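Local coordinates for protein VP1 (Polyomavirus HPyV6, PDB 4PCG) that builds the outer shell of a T=7 polyomavirus capsid as jelly-roll pentamers and probably attaches the virus to host cells, at residues W83-V88 / V267-R272; P29-G34 / V257-G262; G102-Q107 / P245-A250; D129-N134 / S178-R183. All coordinates share one frame; numbering follows the deposited sequence.

The four contacts sample the jelly-roll core of one VP1 subunit, a fragment of the full-length protein. Contact 1 joins two core strands, 79-93 and 256-274. Contact 2 brings a loop against the same strand 256-274, its centre about 28 Å from that of contact 1. Contact 3 sets strand 103-104 against the loop at 245-250, about 48 Å from contact 1 between centres. Contact 4, in a separate sheet, lies about 20 Å from contact 2 between centres. Contacts 2, 3 and 4 pack against other subunits; contact 1 reaches one only through a long, weak ion pair. The sodium ion at Thr48, Thr50, Thr52 and Asp54 lies about 10 Å from the Val257 side chain.

Contact 1 (W83-V88 / V267-R272); sequences WEAFRV and VHFRQR
Glu84 offers its carboxylate to two arginines, each meeting it side-on with NE and NH2, one nitrogen to each oxygen. Arg270 NE reaches Glu84 OE1 at 2.9 Å in a nearly straight bond (177°), from above the carboxylate plane. Arg272 NE approaches that OE1 from the opposite face, also at 2.9 Å. On Glu84 OE2, Arg272 NH2 arrives from the syn side at 2.9 Å, joined by Arg270 NH2 and Gly220 N, while Arg272 NH1 turns to Met10 O. Five donors fix the carboxylate's rotation and would favour its ionised form. The antiparallel backbones of Glu84 and Arg270 exchange both hydrogen bonds (Glu84 N to Arg270 O 2.7 Å). Phe86 CB lies over the centre of the Arg270 guanidinium, 3.7 Å from CZ, with ring and guanidinium nearly parallel. The Arg87 guanidinium stacks on the His268 ring (centres 3.6 Å apart, planes at 23°), while Arg87 NH1 bonds to Thr210 and His268 NE2 to Glu89. On the other face, Gln271 CG makes a CH-pi contact with the Trp83 six-membered ring, and Ala85 CB rests 3.6 Å from Phe269 CE2. The pair lies between strands 211-222 and 9-27, with Phe269 and Val267 turned onto 227-239.

Contact 2 (P29-G34 / V257-G262); sequences PNFASG and VQAAFG
Pro29, just past strand 9-27 of the jelly-roll, packs its ring against Ala259 and the two carbonyls that follow, where strand 256-274 is interrupted. Its CB lies 3.7 Å from Ala259 CB, its CG 3.2 Å from Ala260 O and its CD 3.4 Å from Phe261 O, so that one proline ring follows three successive residues. Val157 of a second subunit also packs on Pro29, which places this corner at the pentamer interface. Asn30 turns from the strand and ties the loop down: ND2 donates to the carbonyls of Ala170 and Tyr61, and OD1 accepts from Val39 N. Phe31 turns back. With CG anti to its carbonyl carbon (chi1 -69°), the ring extends to Val257, where CE2 lies 4.0 Å from Val257 CB and CZ 3.8 Å from Val257 O. Ala259 CB is thereby touched by both Pro29 and, more loosely, Phe31. Leu98 of a third subunit packs on Val257. The strand's intervening residue, Gln258, points away from the loop; Arg43 donates to its OE1, and its NE2 meets a lone pair of Ala259 O at 2.9 Å, in the carbonyl plane and nearly straight (170°).

Contact 3 (G102-Q107 / P245-A250); sequences GYIRAQ and PTLSDA
Tyr103 lays its ring over Pro245, whose N sits 3.5 Å above the ring plane toward the rim, while Pro245 CG approaches the phenol oxygen OH at 3.6 Å. The tyrosine CG stands between its own backbone N and carbonyl carbon (chi1 66°), which swings the ring back alongside the proline although the CB points away. Arg105 adds a second flat group: its guanidinium has Pro245 CG over one face, 3.7 Å from NH2, so the same methylene touches both side chains. The backbones bridge once, at Tyr103 and Pro245. Thr246 N donates to Tyr103 O at 2.8 Å, and Pro245 CA makes a CA-H...O contact with that oxygen. A water continues the join, accepting from Arg105 N (2.9 Å) and donating to Thr246 O (2.8 Å). The Ile104 and Leu247 side chains lie side by side, CD1 to CD2 3.9 Å. Phe49 of a second subunit stacks on Tyr103, and Gln107 of a third packs on Leu247, so these outer loops also meet between subunits. Strands 103-104 and 109-110 form a small hairpin-like sheet in the loop that joins jelly-roll strands 79-93 and 117-124, and 103-104 leans here on the loop linking 227-239 to 256-274.

Contact 4 (D129-N134 / S178-R183); sequences DVIGIN and SADPTR
Asp129 and Arg183 bear opposite charges yet communicate through a water. It donates to Asp129 OD1 at 2.7 Å and accepts from Arg183 NH1 at 3.0 Å, while OD1 and NH1 stand 4.9 Å apart. What touches directly is carboxylate against aliphatic chain: Asp129 OD2 lies 3.4 Å from Arg183 CB, the two side chains crossing at about a right angle. A second water donates to both Val130 O and Asp180 OD2. Asp180 opens the turn. Its OD1 takes the backbone N of Thr182 at 3.0 Å and Thr182 OG1 at 2.7 Å, both from one carboxylate face, and its OD2 forms a salt bridge with Arg164. These bonds hold the carboxylate against Ile131: with CG1 anti to the carbonyl carbon (chi1 -57°), Ile131 CD1 comes within 3.6 Å of Asp180 OD1. The backbones pair where Ile131 N donates to Ser178 O (2.7 Å) and Ser178 N returns the bond to Ile131 O. Asp180 N meets Asp129 O from well above the carbonyl plane (39°), consistent with the chain leaving the sheet after Ala179. Pro181 packs on Phe264 of another subunit. The arrangement is an antiparallel pair, central strand 129-132 with outer strand 177-179, in a three-stranded sheet completed by 163-166, running into a type I turn reinforced by an Asx turn, within the loop linking jelly-roll strands 117-124 and 187-194.

Contact 1 (W83-V88 / V267-R272)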
loop_
_atom_site.group_PDB
_atom_site.type_symbol
_atom_site.label_atom_id
_atom_site.label_comp_id
_atom_site.label_asym_id
_atom_site.label_seq_id
_atom_site.Cartn_x
_atom_site.Cartn_y
_atom_site.Cartn_z
ATOM N N TRP B 83 -20.224 -32.938 -7.763
ATOM C CA TRP B 83 -19.543 -32.212 -6.722
ATOM C C TRP B 83 -19.426 -30.750 -7.121
ATOM O O TRP B 83 -19.136 -30.431 -8.268
ATOM C CB TRP B 83 -18.144 -32.788 -6.479
ATOM C CG TRP B 83 -18.160 -34.152 -5.850
ATOM C CD1 TRP B 83 -17.827 -35.322 -6.442
ATOM C CD2 TRP B 83 -18.535 -34.474 -4.501
ATOM N NE1 TRP B 83 -17.945 -36.358 -5.545
ATOM C CE2 TRP B 83 -18.362 -35.858 -4.339
ATOM C CE3 TRP B 83 -18.985 -33.714 -3.411
ATOM C CZ2 TRP B 83 -18.677 -36.526 -3.140
ATOM C CZ3 TRP B 83 -19.263 -34.361 -2.217
ATOM C CH2 TRP B 83 -19.115 -35.760 -2.092
ATOM N N GLU B 84 -19.669 -29.858 -6.161
ATOM C CA GLU B 84 -19.566 -28.433 -6.375
ATOM C C GLU B 84 -18.562 -27.883 -5.384
ATOM O O GLU B 84 -18.756 -27.989 -4.164
ATOM C CB GLU B 84 -20.942 -27.799 -6.141
ATOM C CG GLU B 84 -20.942 -26.288 -6.175
ATOM C CD GLU B 84 -22.289 -25.692 -5.778
ATOM O OE1 GLU B 84 -23.159 -26.408 -5.278
ATOM O OE2 GLU B 84 -22.464 -24.483 -5.969
ATOM N N ALA B 85 -17.494 -27.293 -5.883
ATOM C CA ALA B 85 -16.529 -26.620 -5.020
ATOM C C ALA B 85 -17.052 -25.217 -4.703
ATOM O O ALA B 85 -17.291 -24.414 -5.609
ATOM C CB ALA B 85 -15.174 -26.554 -5.708
ATOM N N PHE B 86 -17.229 -24.897 -3.429
ATOM C CA PHE B 86 -17.857 -23.613 -3.079
ATOM C C PHE B 86 -16.953 -22.647 -2.332
ATOM O O PHE B 86 -17.307 -21.463 -2.222
ATOM C CB PHE B 86 -19.190 -23.803 -2.315
ATOM C CG PHE B 86 -19.039 -24.492 -0.969
ATOM C CD1 PHE B 86 -19.042 -25.872 -0.876
ATOM C CD2 PHE B 86 -18.862 -23.758 0.184
ATOM C CE1 PHE B 86 -18.879 -26.511 0.349
ATOM C CE2 PHE B 86 -18.679 -24.384 1.420
ATOM C CZ PHE B 86 -18.698 -25.766 1.504
ATOM N N ARG B 87 -15.823 -23.129 -1.804
ATOM C CA ARG B 87 -14.800 -22.272 -1.220
ATOM C C ARG B 87 -13.454 -22.971 -1.188
ATOM O O ARG B 87 -13.376 -24.188 -1.308
ATOM C CB ARG B 87 -15.168 -21.773 0.183
ATOM C CG ARG B 87 -15.131 -22.823 1.261
ATOM C CD ARG B 87 -15.707 -22.252 2.558
ATOM N NE ARG B 87 -15.626 -23.222 3.645
ATOM C CZ ARG B 87 -14.522 -23.473 4.356
ATOM N NH1 ARG B 87 -13.387 -22.832 4.110
ATOM N NH2 ARG B 87 -14.541 -24.389 5.318
ATOM N N VAL B 88 -12.408 -22.167 -1.071
ATOM C CA VAL B 88 -11.041 -22.658 -1.106
ATOM C C VAL B 88 -10.182 -21.850 -0.139
ATOM O O VAL B 88 -10.343 -20.623 0.004
ATOM C CB VAL B 88 -10.438 -22.611 -2.525
ATOM C CG1 VAL B 88 -10.429 -21.196 -3.087
ATOM C CG2 VAL B 88 -9.034 -23.218 -2.529
ATOM N N VAL B 267 -9.817 -27.386 -0.844
ATOM C CA VAL B 267 -11.029 -27.060 -1.562
ATOM C C VAL B 267 -12.178 -27.807 -0.892
ATOM O O VAL B 267 -12.077 -28.986 -0.589
ATOM C CB VAL B 267 -10.937 -27.464 -3.046
ATOM C CG1 VAL B 267 -12.212 -27.076 -3.797
ATOM C CG2 VAL B 267 -9.723 -26.850 -3.718
ATOM N N HIS B 268 -13.282 -27.103 -0.655
ATOM C CA HIS B 268 -14.430 -27.663 0.001
ATOM C C HIS B 268 -15.560 -27.855 -0.978
ATOM O O HIS B 268 -15.843 -26.959 -1.768
ATOM C CB HIS B 268 -14.884 -26.739 1.135
ATOM C CG HIS B 268 -13.855 -26.560 2.204
ATOM N ND1 HIS B 268 -13.791 -27.377 3.312
ATOM C CD2 HIS B 268 -12.831 -25.679 2.322
ATOM C CE1 HIS B 268 -12.784 -26.994 4.082
ATOM N NE2 HIS B 268 -12.199 -25.952 3.515
ATOM N N PHE B 269 -16.169 -29.029 -0.906
ATOM C CA PHE B 269 -17.254 -29.457 -1.804
ATOM C C PHE B 269 -18.547 -29.797 -1.094
ATOM O O PHE B 269 -18.574 -30.301 0.050
ATOM C CB PHE B 269 -16.847 -30.694 -2.637
ATOM C CG PHE B 269 -15.594 -30.528 -3.431
ATOM C CD1 PHE B 269 -14.360 -30.711 -2.832
ATOM C CD2 PHE B 269 -15.642 -30.236 -4.795
ATOM C CE1 PHE B 269 -13.189 -30.585 -3.565
ATOM C CE2 PHE B 269 -14.468 -30.105 -5.526
ATOM C CZ PHE B 269 -13.245 -30.291 -4.916
ATOM N N ARG B 270 -19.636 -29.563 -1.823
ATOM C CA ARG B 270 -20.936 -30.069 -1.519
ATOM C C ARG B 270 -21.476 -30.722 -2.796
ATOM O O ARG B 270 -20.792 -30.724 -3.832
ATOM C CB ARG B 270 -21.847 -28.925 -1.064
ATOM C CG ARG B 270 -22.087 -27.867 -2.138
ATOM C CD ARG B 270 -22.712 -26.627 -1.509
ATOM N NE ARG B 270 -22.860 -25.567 -2.495
ATOM C CZ ARG B 270 -22.838 -24.266 -2.227
ATOM N NH1 ARG B 270 -22.709 -23.826 -0.978
ATOM N NH2 ARG B 270 -22.956 -23.392 -3.226
ATOM N N GLN B 271 -22.689 -31.255 -2.745
ATOM C CA GLN B 271 -23.278 -31.842 -3.949
ATOM C C GLN B 271 -24.355 -30.933 -4.509
ATOM O O GLN B 271 -25.113 -30.328 -3.758
ATOM C CB GLN B 271 -23.837 -33.226 -3.670
ATOM C CG GLN B 271 -22.752 -34.193 -3.252
ATOM C CD GLN B 271 -23.255 -35.581 -2.975
ATOM O OE1 GLN B 271 -24.469 -35.834 -2.895
ATOM N NE2 GLN B 271 -22.316 -36.506 -2.799
ATOM N N ARG B 272 -24.394 -30.855 -5.831
ATOM C CA ARG B 272 -25.358 -30.045 -6.564
ATOM C C ARG B 272 -26.099 -30.922 -7.574
ATOM O O ARG B 272 -25.474 -31.692 -8.320
ATOM C CB ARG B 272 -24.628 -28.922 -7.291
ATOM C CG ARG B 272 -25.507 -28.032 -8.168
ATOM C CD ARG B 272 -26.398 -27.095 -7.357
ATOM N NE ARG B 272 -25.628 -25.987 -6.792
ATOM C CZ ARG B 272 -26.115 -24.799 -6.435
ATOM N NH1 ARG B 272 -27.398 -24.487 -6.609
ATOM N NH2 ARG B 272 -25.294 -23.896 -5.932
#

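Contact 2 (P29-G34 / V257-G262)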
loop_
_atom_site.group_PDB
_atom_site.type_symbol
_atom_site.label_atom_id
_atom_site.label_comp_id
_atom_site.label_asym_id
_atom_site.label_seq_id
_atom_site.Cartn_x
_atom_site.Cartn_y
_atom_site.Cartn_z
ATOM N N PRO B 29 6.556 -25.948 -7.254
ATOM C CA PRO B 29 7.071 -25.162 -8.368
ATOM C C PRO B 29 7.712 -26.045 -9.448
ATOM O O PRO B 29 8.360 -27.028 -9.154
ATOM C CB PRO B 29 8.105 -24.250 -7.711
ATOM C CG PRO B 29 8.534 -24.967 -6.487
ATOM C CD PRO B 29 7.293 -25.691 -6.009
ATOM N N ASN B 30 7.570 -25.623 -10.692
ATOM C CA ASN B 30 7.892 -26.453 -11.826
ATOM C C ASN B 30 8.619 -25.647 -12.904
ATOM O O ASN B 30 8.040 -24.736 -13.491
ATOM C CB ASN B 30 6.545 -26.950 -12.350
ATOM C CG ASN B 30 6.629 -27.531 -13.710
ATOM O OD1 ASN B 30 7.622 -28.206 -14.070
ATOM N ND2 ASN B 30 5.589 -27.284 -14.506
ATOM N N PHE B 31 9.873 -25.993 -13.136
ATOM C CA PHE B 31 10.728 -25.453 -14.211
ATOM C C PHE B 31 10.976 -26.592 -15.210
ATOM O O PHE B 31 12.107 -27.094 -15.382
ATOM C CB PHE B 31 12.079 -24.974 -13.624
ATOM C CG PHE B 31 11.979 -23.745 -12.742
ATOM C CD1 PHE B 31 11.773 -23.870 -11.363
ATOM C CD2 PHE B 31 12.104 -22.470 -13.275
ATOM C CE1 PHE B 31 11.685 -22.757 -10.545
ATOM C CE2 PHE B 31 12.019 -21.346 -12.462
ATOM C CZ PHE B 31 11.830 -21.485 -11.099
ATOM N N ALA B 32 9.899 -27.067 -15.817
ATOM C CA ALA B 32 9.960 -28.225 -16.722
ATOM C C ALA B 32 10.932 -28.070 -17.872
ATOM O O ALA B 32 11.162 -26.974 -18.341
ATOM C CB ALA B 32 8.571 -28.503 -17.269
ATOM N N SER B 33 11.460 -29.180 -18.368
ATOM C CA SER B 33 12.230 -29.184 -19.605
ATOM C C SER B 33 11.443 -29.785 -20.765
ATOM O O SER B 33 11.936 -29.848 -21.877
ATOM C CB SER B 33 13.538 -29.950 -19.407
ATOM O OG SER B 33 13.269 -31.176 -18.766
ATOM N N GLY B 34 10.205 -30.210 -20.499
ATOM C CA GLY B 34 9.365 -30.844 -21.511
ATOM C C GLY B 34 7.932 -31.011 -20.958
ATOM O O GLY B 34 7.619 -30.608 -19.838
ATOM N N VAL B 257 15.653 -17.617 -11.080
ATOM C CA VAL B 257 14.323 -17.302 -10.613
ATOM C C VAL B 257 14.023 -18.077 -9.323
ATOM O O VAL B 257 14.311 -19.257 -9.247
ATOM C CB VAL B 257 13.258 -17.667 -11.654
ATOM C CG1 VAL B 257 11.862 -17.481 -11.081
ATOM C CG2 VAL B 257 13.447 -16.843 -12.918
ATOM N N GLN B 258 13.459 -17.385 -8.326
ATOM C CA GLN B 258 13.010 -17.962 -7.063
ATOM C C GLN B 258 11.481 -18.082 -7.072
ATOM O O GLN B 258 10.778 -17.079 -7.248
ATOM C CB GLN B 258 13.418 -17.047 -5.895
ATOM C CG GLN B 258 12.881 -17.484 -4.544
ATOM C CD GLN B 258 13.663 -18.638 -3.983
ATOM O OE1 GLN B 258 14.823 -18.474 -3.640
ATOM N NE2 GLN B 258 13.049 -19.800 -3.879
ATOM N N ALA B 259 10.990 -19.301 -6.867
ATOM C CA ALA B 259 9.573 -19.563 -6.687
ATOM C C ALA B 259 9.293 -19.866 -5.210
ATOM O O ALA B 259 10.202 -20.139 -4.429
ATOM C CB ALA B 259 9.145 -20.747 -7.574
ATOM N N ALA B 260 8.023 -19.824 -4.832
ATOM C CA ALA B 260 7.616 -20.315 -3.529
ATOM C C ALA B 260 7.888 -21.819 -3.426
ATOM O O ALA B 260 8.041 -22.539 -4.442
ATOM C CB ALA B 260 6.130 -19.997 -3.283
ATOM N N PHE B 261 7.973 -22.326 -2.208
ATOM C CA PHE B 261 8.218 -23.768 -2.028
ATOM C C PHE B 261 7.001 -24.625 -2.364
ATOM O O PHE B 261 7.114 -25.813 -2.624
ATOM C CB PHE B 261 8.674 -24.088 -0.610
ATOM C CG PHE B 261 9.919 -23.367 -0.182
ATOM C CD1 PHE B 261 11.008 -23.238 -1.041
ATOM C CD2 PHE B 261 10.029 -22.869 1.086
ATOM C CE1 PHE B 261 12.165 -22.598 -0.631
ATOM C CE2 PHE B 261 11.182 -22.224 1.521
ATOM C CZ PHE B 261 12.261 -22.080 0.659
ATOM N N GLY B 262 5.835 -24.000 -2.374
ATOM C CA GLY B 262 4.608 -24.709 -2.681
ATOM C C GLY B 262 3.424 -23.793 -2.512
ATOM O O GLY B 262 3.510 -22.757 -1.806
#

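Contact 3 (G102-Q107 / P245-A250)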
loop_
_atom_site.group_PDB
_atom_site.type_symbol
_atom_site.label_atom_id
_atom_site.label_comp_id
_atom_site.label_asym_id
_atom_site.label_seq_id
_atom_site.Cartn_x
_atom_site.Cartn_y
_atom_site.Cartn_z
ATOM N N GLY B 102 22.850 -15.238 -1.837
ATOM C CA GLY B 102 24.133 -14.580 -2.120
ATOM C C GLY B 102 24.219 -13.253 -1.398
ATOM O O GLY B 102 23.366 -12.931 -0.547
ATOM N N TYR B 103 25.198 -12.448 -1.755
ATOM C CA TYR B 103 25.352 -11.135 -1.130
ATOM C C TYR B 103 25.660 -10.039 -2.155
ATOM O O TYR B 103 26.109 -10.326 -3.260
ATOM C CB TYR B 103 26.386 -11.186 -0.023
ATOM C CG TYR B 103 27.816 -11.456 -0.466
ATOM C CD1 TYR B 103 28.283 -12.763 -0.589
ATOM C CD2 TYR B 103 28.691 -10.420 -0.757
ATOM C CE1 TYR B 103 29.587 -13.030 -0.969
ATOM C CE2 TYR B 103 29.998 -10.674 -1.141
ATOM C CZ TYR B 103 30.436 -11.989 -1.256
ATOM O OH TYR B 103 31.707 -12.275 -1.646
ATOM N N ILE B 104 25.367 -8.796 -1.796
ATOM C CA ILE B 104 25.654 -7.668 -2.669
ATOM C C ILE B 104 26.941 -7.052 -2.170
ATOM O O ILE B 104 27.006 -6.405 -1.093
ATOM C CB ILE B 104 24.534 -6.617 -2.697
ATOM C CG1 ILE B 104 23.193 -7.259 -3.027
ATOM C CG2 ILE B 104 24.873 -5.520 -3.722
ATOM C CD1 ILE B 104 22.009 -6.311 -2.904
ATOM N N ARG B 105 28.005 -7.260 -2.936
ATOM C CA ARG B 105 29.310 -6.842 -2.482
ATOM C C ARG B 105 29.350 -5.338 -2.212
ATOM O O ARG B 105 29.879 -4.902 -1.194
ATOM C CB ARG B 105 30.381 -7.237 -3.508
ATOM C CG ARG B 105 31.793 -6.823 -3.161
ATOM C CD ARG B 105 32.782 -7.474 -4.122
ATOM N NE ARG B 105 33.187 -8.799 -3.658
ATOM C CZ ARG B 105 33.591 -9.813 -4.427
ATOM N NH1 ARG B 105 33.641 -9.722 -5.757
ATOM N NH2 ARG B 105 33.933 -10.954 -3.848
ATOM N N ALA B 106 28.779 -4.554 -3.119
ATOM C CA ALA B 106 28.889 -3.099 -3.028
ATOM C C ALA B 106 28.215 -2.578 -1.760
ATOM O O ALA B 106 28.671 -1.610 -1.186
ATOM C CB ALA B 106 28.270 -2.433 -4.254
ATOM N N GLN B 107 27.130 -3.223 -1.343
ATOM C CA GLN B 107 26.374 -2.780 -0.187
ATOM C C GLN B 107 26.645 -3.583 1.092
ATOM O O GLN B 107 25.975 -3.376 2.097
ATOM C CB GLN B 107 24.903 -2.830 -0.520
ATOM C CG GLN B 107 24.489 -1.830 -1.575
ATOM C CD GLN B 107 22.989 -1.813 -1.738
ATOM O OE1 GLN B 107 22.376 -2.839 -2.050
ATOM N NE2 GLN B 107 22.377 -0.658 -1.489
ATOM N N PRO B 245 28.820 -13.372 -4.422
ATOM C CA PRO B 245 28.222 -12.093 -4.808
ATOM C C PRO B 245 27.172 -12.271 -5.870
ATOM O O PRO B 245 27.183 -13.263 -6.607
ATOM C CB PRO B 245 29.400 -11.282 -5.363
ATOM C CG PRO B 245 30.621 -12.030 -5.017
ATOM C CD PRO B 245 30.241 -13.454 -4.786
ATOM N N THR B 246 26.240 -11.326 -5.913
ATOM C CA THR B 246 25.202 -11.301 -6.906
ATOM C C THR B 246 24.795 -9.848 -7.151
ATOM O O THR B 246 25.342 -8.943 -6.537
ATOM C CB THR B 246 24.001 -12.176 -6.506
ATOM O OG1 THR B 246 23.128 -12.355 -7.634
ATOM C CG2 THR B 246 23.211 -11.546 -5.329
ATOM N N LEU B 247 23.881 -9.650 -8.095
ATOM C CA LEU B 247 23.450 -8.308 -8.523
ATOM C C LEU B 247 24.604 -7.495 -9.060
ATOM O O LEU B 247 24.750 -6.316 -8.760
ATOM C CB LEU B 247 22.754 -7.552 -7.387
ATOM C CG LEU B 247 21.697 -6.542 -7.832
ATOM C CD1 LEU B 247 20.508 -7.232 -8.492
ATOM C CD2 LEU B 247 21.235 -5.727 -6.631
ATOM N N SER B 248 25.436 -8.148 -9.858
ATOM C CA SER B 248 26.518 -7.491 -10.567
ATOM C C SER B 248 26.719 -8.181 -11.929
ATOM O O SER B 248 26.300 -9.330 -12.117
ATOM C CB SER B 248 27.802 -7.571 -9.743
ATOM O OG SER B 248 28.232 -8.919 -9.663
ATOM N N ASP B 249 27.356 -7.479 -12.865
ATOM C CA ASP B 249 27.656 -8.059 -14.188
ATOM C C ASP B 249 28.537 -9.303 -14.033
ATOM O O ASP B 249 28.264 -10.347 -14.631
ATOM C CB ASP B 249 28.343 -7.027 -15.105
ATOM C CG ASP B 249 28.333 -7.434 -16.600
ATOM O OD1 ASP B 249 27.557 -8.334 -16.999
ATOM O OD2 ASP B 249 29.102 -6.834 -17.382
ATOM N N ALA B 250 29.557 -9.208 -13.184
ATOM C CA ALA B 250 30.473 -10.334 -12.956
ATOM C C ALA B 250 29.779 -11.639 -12.520
ATOM O O ALA B 250 30.289 -12.713 -12.810
ATOM C CB ALA B 250 31.563 -9.938 -11.957
HETATM O O HOH W 1 27.814 -8.058 -5.695
#

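Contact 4 (D129-N134 / S178-R183)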
loop_
_atom_site.group_PDB
_atom_site.type_symbol
_atom_site.label_atom_id
_atom_site.label_comp_id
_atom_site.label_asym_id
_atom_site.label_seq_id
_atom_site.Cartn_x
_atom_site.Cartn_y
_atom_site.Cartn_z
ATOM N N ASP B 129 -7.968 -22.108 -19.240
ATOM C CA ASP B 129 -7.837 -21.540 -20.580
ATOM C C ASP B 129 -6.823 -20.397 -20.531
ATOM O O ASP B 129 -6.887 -19.522 -19.620
ATOM C CB ASP B 129 -9.171 -21.014 -21.067
ATOM C CG ASP B 129 -10.232 -22.096 -21.161
ATOM O OD1 ASP B 129 -10.059 -22.989 -22.021
ATOM O OD2 ASP B 129 -11.264 -22.015 -20.429
ATOM N N VAL B 130 -5.871 -20.423 -21.463
ATOM C CA VAL B 130 -4.815 -19.382 -21.513
ATOM C C VAL B 130 -4.630 -18.809 -22.927
ATOM O O VAL B 130 -5.032 -19.425 -23.926
ATOM C CB VAL B 130 -3.453 -19.894 -21.001
ATOM C CG1 VAL B 130 -3.453 -20.038 -19.476
ATOM C CG2 VAL B 130 -3.054 -21.201 -21.680
ATOM N N ILE B 131 -3.984 -17.644 -22.980
ATOM C CA ILE B 131 -3.684 -16.935 -24.194
ATOM C C ILE B 131 -2.145 -16.829 -24.195
ATOM O O ILE B 131 -1.568 -16.438 -23.190
ATOM C CB ILE B 131 -4.253 -15.513 -24.203
ATOM C CG1 ILE B 131 -5.771 -15.486 -23.991
ATOM C CG2 ILE B 131 -3.951 -14.825 -25.543
ATOM C CD1 ILE B 131 -6.335 -14.098 -23.705
ATOM N N GLY B 132 -1.520 -17.197 -25.295
ATOM C CA GLY B 132 -0.043 -17.177 -25.391
ATOM C C GLY B 132 0.410 -16.073 -26.301
ATOM O O GLY B 132 0.026 -16.021 -27.477
ATOM N N ILE B 133 1.240 -15.184 -25.767
ATOM C CA ILE B 133 1.712 -14.017 -26.496
ATOM C C ILE B 133 3.219 -13.845 -26.337
ATOM O O ILE B 133 3.744 -13.895 -25.238
ATOM C CB ILE B 133 0.999 -12.740 -26.004
ATOM C CG1 ILE B 133 -0.500 -12.831 -26.334
ATOM C CG2 ILE B 133 1.549 -11.501 -26.685
ATOM C CD1 ILE B 133 -1.350 -11.821 -25.610
ATOM N N ASN B 134 3.888 -13.696 -27.466
ATOM C CA ASN B 134 5.314 -13.348 -27.490
ATOM C C ASN B 134 5.415 -11.839 -27.380
ATOM O O ASN B 134 4.917 -11.134 -28.242
ATOM C CB ASN B 134 5.962 -13.845 -28.780
ATOM C CG ASN B 134 7.463 -13.637 -28.785
ATOM O OD1 ASN B 134 7.966 -12.656 -28.238
ATOM N ND2 ASN B 134 8.186 -14.560 -29.401
ATOM N N SER B 178 -1.061 -16.264 -20.356
ATOM C CA SER B 178 -1.940 -15.532 -19.428
ATOM C C SER B 178 -3.331 -16.191 -19.394
ATOM O O SER B 178 -3.819 -16.639 -20.433
ATOM C CB SER B 178 -2.077 -14.080 -19.900
ATOM O OG SER B 178 -2.790 -13.249 -18.982
ATOM N N ALA B 179 -3.970 -16.202 -18.220
ATOM C CA ALA B 179 -5.379 -16.652 -18.102
ATOM C C ALA B 179 -6.260 -15.897 -19.084
ATOM O O ALA B 179 -6.094 -14.717 -19.304
ATOM C CB ALA B 179 -5.887 -16.455 -16.684
ATOM N N ASP B 180 -7.222 -16.605 -19.691
ATOM C CA ASP B 180 -8.050 -16.060 -20.730
ATOM C C ASP B 180 -9.407 -15.645 -20.140
ATOM O O ASP B 180 -10.214 -16.521 -19.830
ATOM C CB ASP B 180 -8.286 -17.135 -21.797
ATOM C CG ASP B 180 -9.055 -16.605 -23.009
ATOM O OD1 ASP B 180 -9.554 -15.458 -22.988
ATOM O OD2 ASP B 180 -9.171 -17.364 -24.008
ATOM N N PRO B 181 -9.652 -14.329 -19.990
ATOM C CA PRO B 181 -10.942 -13.897 -19.395
ATOM C C PRO B 181 -12.143 -14.097 -20.294
ATOM O O PRO B 181 -13.277 -13.969 -19.827
ATOM C CB PRO B 181 -10.693 -12.409 -19.073
ATOM C CG PRO B 181 -9.732 -11.974 -20.138
ATOM C CD PRO B 181 -8.810 -13.168 -20.345
ATOM N N THR B 182 -11.928 -14.431 -21.568
ATOM C CA THR B 182 -13.032 -14.713 -22.468
ATOM C C THR B 182 -13.512 -16.148 -22.327
ATOM O O THR B 182 -14.522 -16.489 -22.895
ATOM C CB THR B 182 -12.707 -14.472 -23.960
ATOM O OG1 THR B 182 -11.834 -15.503 -24.439
ATOM C CG2 THR B 182 -12.135 -13.054 -24.191
ATOM N N ARG B 183 -12.799 -16.978 -21.579
ATOM C CA ARG B 183 -13.182 -18.371 -21.343
ATOM C C ARG B 183 -13.218 -18.637 -19.829
ATOM O O ARG B 183 -13.694 -17.773 -19.068
ATOM C CB ARG B 183 -12.285 -19.322 -22.152
ATOM C CG ARG B 183 -12.337 -19.014 -23.649
ATOM C CD ARG B 183 -11.458 -19.947 -24.480
ATOM N NE ARG B 183 -11.642 -19.661 -25.883
ATOM C CZ ARG B 183 -11.192 -20.397 -26.904
ATOM N NH1 ARG B 183 -10.480 -21.494 -26.717
ATOM N NH2 ARG B 183 -11.466 -20.013 -28.135
HETATM O O HOH W 2 -8.847 -22.418 -24.413
HETATM O O HOH W 3 -7.802 -19.842 -24.159
#